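Local coordinates for sortase B (Clostridium perfringens, PDB 5YFK), which probably acts as a cysteine transpeptidase of the sortase B class, cleaving a sorting signal and joining surface proteins to the bacterial cell wall, at residues E99-L102 against N103-S106. The protein carries 1 engineered substitution. Sequence-based numbering, arbitrary orientation.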
loop_
_atom_site.group_PDB
_atom_site.type_symbol
_atom_site.label_atom_id
_atom_site.label_comp_id
_atom_site.label_asym_id
_atom_site.label_seq_id
_atom_site.Cartn_x
_atom_site.Cartn_y
_atom_site.Cartn_z
ATOM N N GLU A 99 2.343 -7.713 -11.327
ATOM C CA GLU A 99 1.275 -8.454 -12.013
ATOM C C GLU A 99 -0.097 -7.756 -11.882
ATOM O O GLU A 99 -1.032 -8.098 -12.595
ATOM C CB GLU A 99 1.183 -9.886 -11.477
ATOM C CG GLU A 99 2.483 -10.671 -11.518
ATOM C CD GLU A 99 3.207 -10.536 -12.854
ATOM O OE1 GLU A 99 4.344 -9.990 -12.889
ATOM O OE2 GLU A 99 2.600 -10.912 -13.881
ATOM N N ASN A 100 -0.193 -6.727 -11.033
ATOM C CA ASN A 100 -1.444 -6.002 -10.884
ATOM C C ASN A 100 -1.880 -5.327 -12.165
ATOM O O ASN A 100 -1.119 -4.564 -12.776
ATOM C CB ASN A 100 -1.346 -4.950 -9.780
ATOM C CG ASN A 100 -2.064 -5.356 -8.499
ATOM O OD1 ASN A 100 -1.641 -4.958 -7.419
ATOM N ND2 ASN A 100 -3.209 -6.004 -8.618
ATOM N N ASN A 101 -3.136 -5.552 -12.536
ATOM C CA ASN A 101 -3.814 -4.649 -13.474
ATOM C C ASN A 101 -4.697 -3.682 -12.717
ATOM O O ASN A 101 -5.770 -4.064 -12.204
ATOM C CB ASN A 101 -4.622 -5.432 -14.515
ATOM C CG ASN A 101 -5.336 -4.529 -15.514
ATOM O OD1 ASN A 101 -5.722 -3.406 -15.206
ATOM N ND2 ASN A 101 -5.388 -4.972 -16.753
ATOM N N LEU A 102 -4.260 -2.422 -12.650
ATOM C CA LEU A 102 -4.878 -1.443 -11.755
ATOM C C LEU A 102 -6.256 -1.004 -12.242
ATOM O O LEU A 102 -7.118 -0.636 -11.441
ATOM C CB LEU A 102 -3.974 -0.224 -11.579
ATOM C CG LEU A 102 -2.654 -0.479 -10.845
ATOM C CD1 LEU A 102 -1.891 0.831 -10.697
ATOM C CD2 LEU A 102 -2.943 -1.088 -9.473
ATOM N N ASN A 103 -6.538 -1.211 -13.528
ATOM C CA ASN A 103 -7.892 -0.941 -14.035
ATOM C C ASN A 103 -8.893 -2.023 -13.677
ATOM O O ASN A 103 -10.081 -1.740 -13.493
ATOM C CB ASN A 103 -7.866 -0.757 -15.550
ATOM C CG ASN A 103 -7.094 0.479 -15.967
ATOM O OD1 ASN A 103 -7.265 1.554 -15.389
ATOM N ND2 ASN A 103 -6.141 0.298 -16.871
ATOM N N ASP A 104 -8.402 -3.261 -13.581
ATOM C CA ASP A 104 -9.274 -4.427 -13.480
ATOM C C ASP A 104 -9.281 -5.104 -12.120
ATOM O O ASP A 104 -10.335 -5.613 -11.674
ATOM C CB ASP A 104 -8.922 -5.453 -14.556
ATOM C CG ASP A 104 -8.999 -4.879 -15.964
ATOM O OD1 ASP A 104 -9.576 -3.784 -16.151
ATOM O OD2 ASP A 104 -8.540 -5.578 -16.890
ATOM N N ASP A 105 -8.116 -5.223 -11.491
ATOM C CA ASP A 105 -7.973 -6.197 -10.404
ATOM C C ASP A 105 -8.781 -5.793 -9.143
ATOM O O ASP A 105 -8.863 -4.612 -8.790
ATOM C CB ASP A 105 -6.496 -6.377 -10.061
ATOM C CG ASP A 105 -5.714 -7.098 -11.151
ATOM O OD1 ASP A 105 -6.330 -7.606 -12.125
ATOM O OD2 ASP A 105 -4.470 -7.101 -11.050
ATOM N N SER A 106 -9.339 -6.780 -8.445
ATOM C CA SER A 106 -10.095 -6.501 -7.210
ATOM C C SER A 106 -9.191 -6.335 -5.964
ATOM O O SER A 106 -9.642 -5.832 -4.934
ATOM C CB SER A 106 -11.169 -7.577 -6.980
ATOM O OG SER A 106 -12.369 -7.224 -7.658
#
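Asp105 folds its carboxylate back onto the start of the turn, where OD2 takes two donors: the backbone N of Asn101 at a short 2.5 Å and ND2 of Asn100 at 3.0 Å. Asp105 OD2 lies in the plane of the Asn100 amide, whose N-H points almost straight at it (167°) and meets its anti lone pair, whereas the Asn101 N-H comes from well above the carboxylate plane. A carboxylate suits this place because one oxygen can take several donors at once; a salt bridge from Lys170 reaches the same OD2 and probably favours the charged form. Asparagine suits position 100 because its two ends do different work: ND2 also serves the carbonyl of Asn107, while OD1 accepts from the backbone N of Val109.

The carbonyl of Asn101 closes the turn, bonding three and four residues ahead. Its O receives Asp105 N nearly head-on at 2.7 Å, and Asp104 N, at 3.1 Å, from above the carbonyl plane. The side chain of Asn101 repeats the theme, its short amide placing an acceptor near the N-H groups two and three residues on. With CG anti to the backbone N (chi1 -180°), Asn101 OD1 accepts Asp104 N (3.1 Å) from above its carbonyl plane and, weakly, Asn103 N at 2.9 Å. The amide of Asn101 stacks on the carboxylate of Asp104, their planes 20° apart; Asn101 ND2 and Asp104 OD2 come within 3.2 Å, but the angle is too poor for a hydrogen bond.

The aliphatic side chain of Leu102 packs on Phe57, Ile108, Arg56 and Arg143, while Arg202 binds the carbonyls of Leu102 and Asp105.

Side-chain and main-chain oxygens of one asparagine thus gather the N-H groups two to four residues ahead: an Asx motif, here rounding the loop between strands 94-96 and 107-111 of the sortase fold.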